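Local atomic coordinates of orotidine 5'-phosphate decarboxylase (Streptomyces avermitilis, PDB entry 3V75), a protein that probably catalyses the decarboxylation of orotidine 5'-phosphate to UMP, the last step of de novo UMP biosynthesis. Residues 120-123 against 124-128; 194-197 against 198-202; 269-272 against 273-277. One frame throughout, in Å; residues are numbered along the deposited sequence.

Interaction 1. Residues 120-123 against 124-128; sequences RGDI and GSTMA
Asp122, in the loop before helix 124-134, meets Thr126 near the start of that helix, where the threonine methyl lies over one face of the carboxylate. Thr126 CG2 sits 3.3 Å from Asp122 CG and almost as near to both CB and OD2, so the flat group rests on a methyl. This follows from the threonine torsion (chi1 -54°), which places CG2 opposite the backbone N and swings OG1 back beside that nitrogen. OG1 does not touch the carboxylate but reaches it through water 1, which is 2.8 Å from Thr126 OG1 and donates to Asp122 OD1 at 2.7 Å. OD1 also accepts from Ile123 N at 2.8 Å on its anti lone pair, a bond that fixes the rotation of the carboxylate. OD2 faces the other way, to a salt bridge with Lys119 of the second subunit, the predicted proton donor. Asp122 is the last aspartate of the DxKxxD signature of OMP decarboxylases, which in this family reaches into the partner subunit's active site, consistent with the pairing here. Ile123 O accepts from Thr126 N (2.9 Å) and, weakly, from Met127 N. Met127, a selenomethionine, leaves the helix with CG opposite its backbone N (chi1 -173°) and then bends twice, which folds its selenium back over the chain at Asp122; SE lies 3.5 Å from Asp122 O and 3.6 Å from Asp122 N. Pro159 of helix 158-167 also packs on Met127. Gly124 has positive phi (60°), and a beta carbon on it would collide with the carbonyl carbon of Ile123. Ile123 points its CB away from the helix, though CG2 stays 3.2 Å from Gly124 N; Asn179 of the second subunit packs on it.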
loop_
_atom_site.group_PDB
_atom_site.type_symbol
_atom_site.label_atom_id
_atom_site.label_comp_id
_atom_site.label_asym_id
_atom_site.label_seq_id
_atom_site.Cartn_x
_atom_site.Cartn_y
_atom_site.Cartn_z
ATOM N N ARG A 120 1.440 1.152 3.361
ATOM C CA ARG A 120 -0.036 1.081 3.273
ATOM C C ARG A 120 -0.634 2.458 3.458
ATOM O O ARG A 120 -0.087 3.319 4.155
ATOM C CB ARG A 120 -0.596 0.140 4.352
ATOM C CG ARG A 120 -0.020 -1.287 4.284
ATOM C CD ARG A 120 -0.256 -1.929 2.909
ATOM N NE ARG A 120 -0.171 -3.407 2.964
ATOM C CZ ARG A 120 0.623 -4.197 2.225
ATOM N NH1 ARG A 120 1.493 -3.665 1.349
ATOM N NH2 ARG A 120 0.526 -5.516 2.376
ATOM N N GLY A 121 -1.811 2.657 2.888
ATOM C CA GLY A 121 -2.497 3.925 3.092
ATOM C C GLY A 121 -3.921 3.820 2.582
ATOM O O GLY A 121 -4.135 3.611 1.381
ATOM N N ASP A 122 -4.890 3.952 3.488
ATOM C CA ASP A 122 -6.298 3.894 3.108
ATOM C C ASP A 122 -7.109 4.706 4.145
ATOM O O ASP A 122 -6.525 5.479 4.921
ATOM C CB ASP A 122 -6.768 2.431 3.004
ATOM C CG ASP A 122 -7.836 2.222 1.928
ATOM O OD1 ASP A 122 -8.828 3.007 1.909
ATOM O OD2 ASP A 122 -7.677 1.302 1.089
ATOM N N ILE A 123 -8.428 4.533 4.162
ATOM C CA ILE A 123 -9.310 5.427 4.908
ATOM C C ILE A 123 -10.122 4.648 5.942
ATOM O O ILE A 123 -10.550 3.504 5.685
ATOM C CB ILE A 123 -10.294 6.049 3.875
ATOM C CG1 ILE A 123 -9.534 7.109 3.041
ATOM C CG2 ILE A 123 -11.555 6.594 4.462
ATOM C CD1 ILE A 123 -10.235 7.251 1.620
ATOM N N GLY A 124 -10.326 5.252 7.121
ATOM C CA GLY A 124 -11.346 4.770 8.036
ATOM C C GLY A 124 -11.122 3.351 8.473
ATOM O O GLY A 124 -9.983 2.973 8.838
ATOM N N SER A 125 -12.174 2.543 8.432
ATOM C CA SER A 125 -12.037 1.173 8.924
ATOM C C SER A 125 -11.097 0.369 8.052
ATOM O O SER A 125 -10.637 -0.699 8.468
ATOM C CB SER A 125 -13.387 0.480 9.085
ATOM O OG SER A 125 -14.020 0.348 7.827
ATOM N N THR A 126 -10.824 0.840 6.832
ATOM C CA THR A 126 -9.857 0.121 6.002
ATOM C C THR A 126 -8.437 0.366 6.512
ATOM O O THR A 126 -7.639 -0.554 6.618
ATOM C CB THR A 126 -9.947 0.551 4.519
ATOM O OG1 THR A 126 -11.296 0.400 4.071
ATOM C CG2 THR A 126 -9.033 -0.343 3.675
HETATM N N MSE A 127 -8.168 1.614 6.882
HETATM C CA MSE A 127 -6.922 1.969 7.542
HETATM C C MSE A 127 -6.800 1.212 8.861
HETATM O O MSE A 127 -5.727 0.716 9.200
HETATM C CB MSE A 127 -6.857 3.478 7.791
HETATM C CG MSE A 127 -5.516 3.962 8.318
HETATM SE SE MSE A 127 -4.109 3.898 6.970
HETATM C CE MSE A 127 -3.356 2.151 7.402
ATOM N N ALA A 128 -7.903 1.118 9.603
ATOM C CA ALA A 128 -7.899 0.363 10.850
ATOM C C ALA A 128 -7.552 -1.101 10.614
ATOM O O ALA A 128 -6.865 -1.727 11.421
ATOM C CB ALA A 128 -9.262 0.485 11.535
HETATM O O HOH W 1 -11.270 1.938 1.695
#

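Interaction 2. Residues 194-197 against 198-202; sequences RDVA and ATMLA
Arg194 lays its chain along the start of helix 196-207, reaching from Thr199 to Ala202. Its CB comes first, 3.8 Å from Thr199 OG1 and at a longer distance from the methyl of Ala198. CG and CD carry the chain on until a bend at chi3 (-48°) turns the guanidinium back toward the helix. NE pairs with Asp192 in a salt bridge just ahead of the segment. One face of the guanidinium lies over Thr199 OG1, and at the tip NH1 approaches Ala202 CB to 3.3 Å. Two waters tie that tip to Thr199: water 2 takes a weak bond from NH1 and donates to the carbonyl oxygen of Thr199, while water 3 takes a weak bond from NH2 and donates to Thr199 OG1. The threonine hydroxyl in turn donates to Asp195 O at 2.8 Å, coming from above the carbonyl plane, and the same oxygen accepts Thr199 N at 2.9 Å. Asp195 bends its carboxylate round to the helix end, with CG between its own N and carbonyl carbon (chi1 65°); OD1 takes Ala198 N at 2.8 Å in a fairly straight bond (164°), whereas OD2 goes to Tyr231 OH. With an alanine in place of Asp195, Ala198 N would probably lose its cap and Tyr231 OH its carboxylate partner. On another side of the helix Val196 and Met200, a selenomethionine, lie side by side, CG1 to CE 4.1 Å; Tyr151 of the second subunit packs on the valine and Glu184 of that subunit on Met200. Asp195 accepting from the amide three residues on is the classic aspartate N-cap, here opening one of the outer helices of the (beta/alpha)8 barrel.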
loop_
_atom_site.group_PDB
_atom_site.type_symbol
_atom_site.label_atom_id
_atom_site.label_comp_id
_atom_site.label_asym_id
_atom_site.label_seq_id
_atom_site.Cartn_x
_atom_site.Cartn_y
_atom_site.Cartn_z
ATOM N N ARG A 194 3.714 25.819 2.810
ATOM C CA ARG A 194 4.498 24.593 3.057
ATOM C C ARG A 194 4.258 23.593 1.934
ATOM O O ARG A 194 3.114 23.483 1.447
ATOM C CB ARG A 194 4.154 23.959 4.422
ATOM C CG ARG A 194 4.582 24.910 5.576
ATOM C CD ARG A 194 4.173 24.474 6.965
ATOM N NE ARG A 194 2.770 24.113 6.929
ATOM C CZ ARG A 194 2.144 23.401 7.866
ATOM N NH1 ARG A 194 2.813 22.998 8.948
ATOM N NH2 ARG A 194 0.855 23.062 7.699
ATOM N N ASP A 195 5.287 22.848 1.521
ATOM C CA ASP A 195 5.026 21.774 0.578
ATOM C C ASP A 195 4.484 20.544 1.286
ATOM O O ASP A 195 4.357 20.530 2.521
ATOM C CB ASP A 195 6.196 21.459 -0.385
ATOM C CG ASP A 195 7.417 20.924 0.298
ATOM O OD1 ASP A 195 7.381 20.502 1.488
ATOM O OD2 ASP A 195 8.489 20.897 -0.402
ATOM N N VAL A 196 4.140 19.520 0.509
ATOM C CA VAL A 196 3.567 18.309 1.054
ATOM C C VAL A 196 4.498 17.655 2.064
ATOM O O VAL A 196 4.081 17.269 3.160
ATOM C CB VAL A 196 3.168 17.354 -0.080
ATOM C CG1 VAL A 196 2.920 15.940 0.458
ATOM C CG2 VAL A 196 1.924 17.923 -0.802
ATOM N N ALA A 197 5.791 17.536 1.708
ATOM C CA ALA A 197 6.734 16.917 2.635
ATOM C C ALA A 197 6.825 17.688 3.944
ATOM O O ALA A 197 6.831 17.073 5.027
ATOM C CB ALA A 197 8.144 16.818 1.989
ATOM N N ALA A 198 6.961 19.005 3.846
ATOM C CA ALA A 198 7.095 19.826 5.050
ATOM C C ALA A 198 5.834 19.709 5.926
ATOM O O ALA A 198 5.906 19.790 7.157
ATOM C CB ALA A 198 7.358 21.291 4.683
ATOM N N THR A 199 4.688 19.556 5.269
ATOM C CA THR A 199 3.425 19.422 5.975
ATOM C C THR A 199 3.444 18.129 6.767
ATOM O O THR A 199 3.059 18.114 7.948
ATOM C CB THR A 199 2.262 19.430 4.940
ATOM O OG1 THR A 199 2.254 20.707 4.301
ATOM C CG2 THR A 199 0.901 19.193 5.633
HETATM N N MSE A 200 3.914 17.041 6.144
HETATM C CA MSE A 200 3.990 15.769 6.859
HETATM C C MSE A 200 4.964 15.852 8.039
HETATM O O MSE A 200 4.683 15.341 9.127
HETATM C CB MSE A 200 4.388 14.615 5.923
HETATM C CG MSE A 200 3.435 14.418 4.769
HETATM SE SE MSE A 200 1.580 14.205 5.397
HETATM C CE MSE A 200 0.712 14.506 3.665
ATOM N N LEU A 201 6.134 16.445 7.812
ATOM C CA LEU A 201 7.101 16.586 8.901
ATOM C C LEU A 201 6.504 17.376 10.065
ATOM O O LEU A 201 6.688 16.998 11.223
ATOM C CB LEU A 201 8.396 17.250 8.412
ATOM C CG LEU A 201 9.176 16.423 7.390
ATOM C CD1 LEU A 201 10.283 17.305 6.781
ATOM C CD2 LEU A 201 9.777 15.159 8.042
ATOM N N ALA A 202 5.796 18.467 9.762
ATOM C CA ALA A 202 5.180 19.256 10.829
ATOM C C ALA A 202 4.111 18.449 11.595
ATOM O O ALA A 202 3.993 18.575 12.827
ATOM C CB ALA A 202 4.583 20.563 10.299
HETATM O O HOH W 2 1.307 20.104 9.194
HETATM O O HOH W 3 0.580 22.740 5.059
#

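Interaction 3. Residues 269-272 against 273-277; sequences VSRG and VLRHG
Val269, the last residue of strand 265-269, in one of its two conformers sends CG1 across to Val273, 3.9 Å from its CG2 and 3.6 Å from its backbone N; the two valines then cross at about a right angle, and Phe290 of helix 280-299 packs on both. Ser270 follows at the N-cap position but makes no capping bond with its side chain. Its OG turns to Asp46 in a hydrogen bond and touches Leu274 CD1, while its carbonyl oxygen holds two amides, Leu274 N at 2.9 Å in the carbonyl plane and Val273 N at 3.1 Å from above it. This is the short helix after the eighth strand of a TIM barrel, a region that in relatives of this family commonly contributes to binding the substrate phosphate, probably here too. Arg271 comes next, its chain extended outward from a CG opposite the backbone N (chi1 -175°). Arg275 CB sits over the centre of one face of its guanidinium, 3.8 Å from Arg271 CZ, and Arg271 O accepts Arg275 N at 2.9 Å. Gly272 ends the segment. Its carbonyl oxygen lies in the plane of the His276 ring, at the edge, 3.3 Å from His276 CD2, and water 4 donates to Gly272 O at 2.7 Å while also bonding His276 NE2. Arg275 CG lies over one face of the imidazole, offset toward its rim.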
loop_
_atom_site.group_PDB
_atom_site.type_symbol
_atom_site.label_atom_id
_atom_site.label_comp_id
_atom_site.label_asym_id
_atom_site.label_seq_id
_atom_site.Cartn_x
_atom_site.Cartn_y
_atom_site.Cartn_z
ATOM N N VAL A 269 20.363 -0.309 5.360
ATOM C CA VAL A 269 21.244 -0.883 4.349
ATOM C C VAL A 269 20.578 -2.140 3.780
ATOM O O VAL A 269 20.112 -2.986 4.554
ATOM C CB VAL A 269 22.595 -1.296 4.978
ATOM C CG1 VAL A 269 23.540 -1.865 3.908
ATOM C CG2 VAL A 269 23.276 -0.133 5.734
ATOM N N SER A 270 20.580 -2.286 2.471
ATOM C CA SER A 270 20.081 -3.496 1.856
ATOM C C SER A 270 21.260 -4.274 1.223
ATOM O O SER A 270 21.885 -5.097 1.901
ATOM C CB SER A 270 18.997 -3.135 0.850
ATOM O OG SER A 270 18.611 -4.283 0.125
ATOM N N ARG A 271 21.592 -3.975 -0.025
ATOM C CA ARG A 271 22.653 -4.731 -0.710
ATOM C C ARG A 271 24.017 -4.742 0.020
ATOM O O ARG A 271 24.708 -5.770 0.006
ATOM C CB ARG A 271 22.849 -4.169 -2.124
ATOM C CG ARG A 271 23.859 -5.013 -2.924
ATOM C CD ARG A 271 23.952 -4.649 -4.418
ATOM N NE ARG A 271 24.889 -5.542 -5.069
ATOM C CZ ARG A 271 24.686 -6.843 -5.267
ATOM N NH1 ARG A 271 23.505 -7.405 -4.929
ATOM N NH2 ARG A 271 25.628 -7.586 -5.828
ATOM N N GLY A 272 24.392 -3.633 0.657
ATOM C CA GLY A 272 25.686 -3.541 1.324
ATOM C C GLY A 272 25.903 -4.636 2.344
ATOM O O GLY A 272 27.070 -5.018 2.626
ATOM N N VAL A 273 24.812 -5.130 2.944
ATOM C CA VAL A 273 24.900 -6.298 3.823
ATOM C C VAL A 273 24.482 -7.586 3.105
ATOM O O VAL A 273 25.209 -8.591 3.123
ATOM C CB VAL A 273 24.043 -6.109 5.118
ATOM C CG1 VAL A 273 23.917 -7.406 5.895
ATOM C CG2 VAL A 273 24.675 -5.013 6.002
ATOM N N LEU A 274 23.324 -7.553 2.467
ATOM C CA LEU A 274 22.739 -8.754 1.897
ATOM C C LEU A 274 23.548 -9.409 0.794
ATOM O O LEU A 274 23.442 -10.636 0.609
ATOM C CB LEU A 274 21.307 -8.479 1.388
ATOM C CG LEU A 274 20.326 -8.012 2.491
ATOM C CD1 LEU A 274 18.988 -7.577 1.858
ATOM C CD2 LEU A 274 20.072 -9.103 3.587
ATOM N N ARG A 275 24.330 -8.632 0.041
ATOM C CA ARG A 275 25.099 -9.271 -1.039
ATOM C C ARG A 275 26.118 -10.265 -0.501
ATOM O O ARG A 275 26.636 -11.086 -1.271
ATOM C CB ARG A 275 25.840 -8.247 -1.896
ATOM C CG ARG A 275 26.996 -7.536 -1.209
ATOM C CD ARG A 275 27.640 -6.587 -2.214
ATOM N NE ARG A 275 28.780 -5.858 -1.674
ATOM C CZ ARG A 275 30.024 -6.326 -1.635
ATOM N NH1 ARG A 275 30.277 -7.554 -2.061
ATOM N NH2 ARG A 275 31.001 -5.568 -1.133
ATOM N N HIS A 276 26.428 -10.191 0.795
ATOM C CA HIS A 276 27.406 -11.103 1.399
ATOM C C HIS A 276 26.847 -12.462 1.770
ATOM O O HIS A 276 27.612 -13.378 2.067
ATOM C CB HIS A 276 28.058 -10.449 2.602
ATOM C CG HIS A 276 28.853 -9.248 2.224
ATOM N ND1 HIS A 276 30.085 -9.351 1.626
ATOM C CD2 HIS A 276 28.565 -7.924 2.301
ATOM C CE1 HIS A 276 30.546 -8.133 1.374
ATOM N NE2 HIS A 276 29.645 -7.249 1.773
ATOM N N GLY A 277 25.527 -12.623 1.758
ATOM C CA GLY A 277 24.950 -13.937 1.947
ATOM C C GLY A 277 25.256 -14.813 0.739
ATOM O O GLY A 277 25.640 -14.327 -0.338
HETATM O O HOH W 4 29.559 -4.397 1.873
#

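All three are local contacts at helix starts of one (beta/alpha)8 barrel. Interactions 1 and 2 are nearest, with centres 21 Å and nearest atoms about 11 Å apart, and both reach the second subunit. Interaction 3 has no contact with the other chain and lies on the opposite side of the chain's centre, 33 Å from interaction 1 and 32 Å from interaction 2, centre to centre. Closest to Lys119, the predicted proton donor, is interaction 1: Gly121 lies about 7 Å from the side chain of Lys119 of its own chain, and Asp122 is salt-bridged to Lys119 of the second subunit. Ser270 is about 11 Å from Lys119 of its own chain, side chain to side chain, whereas residues 194-202 lie away from that site.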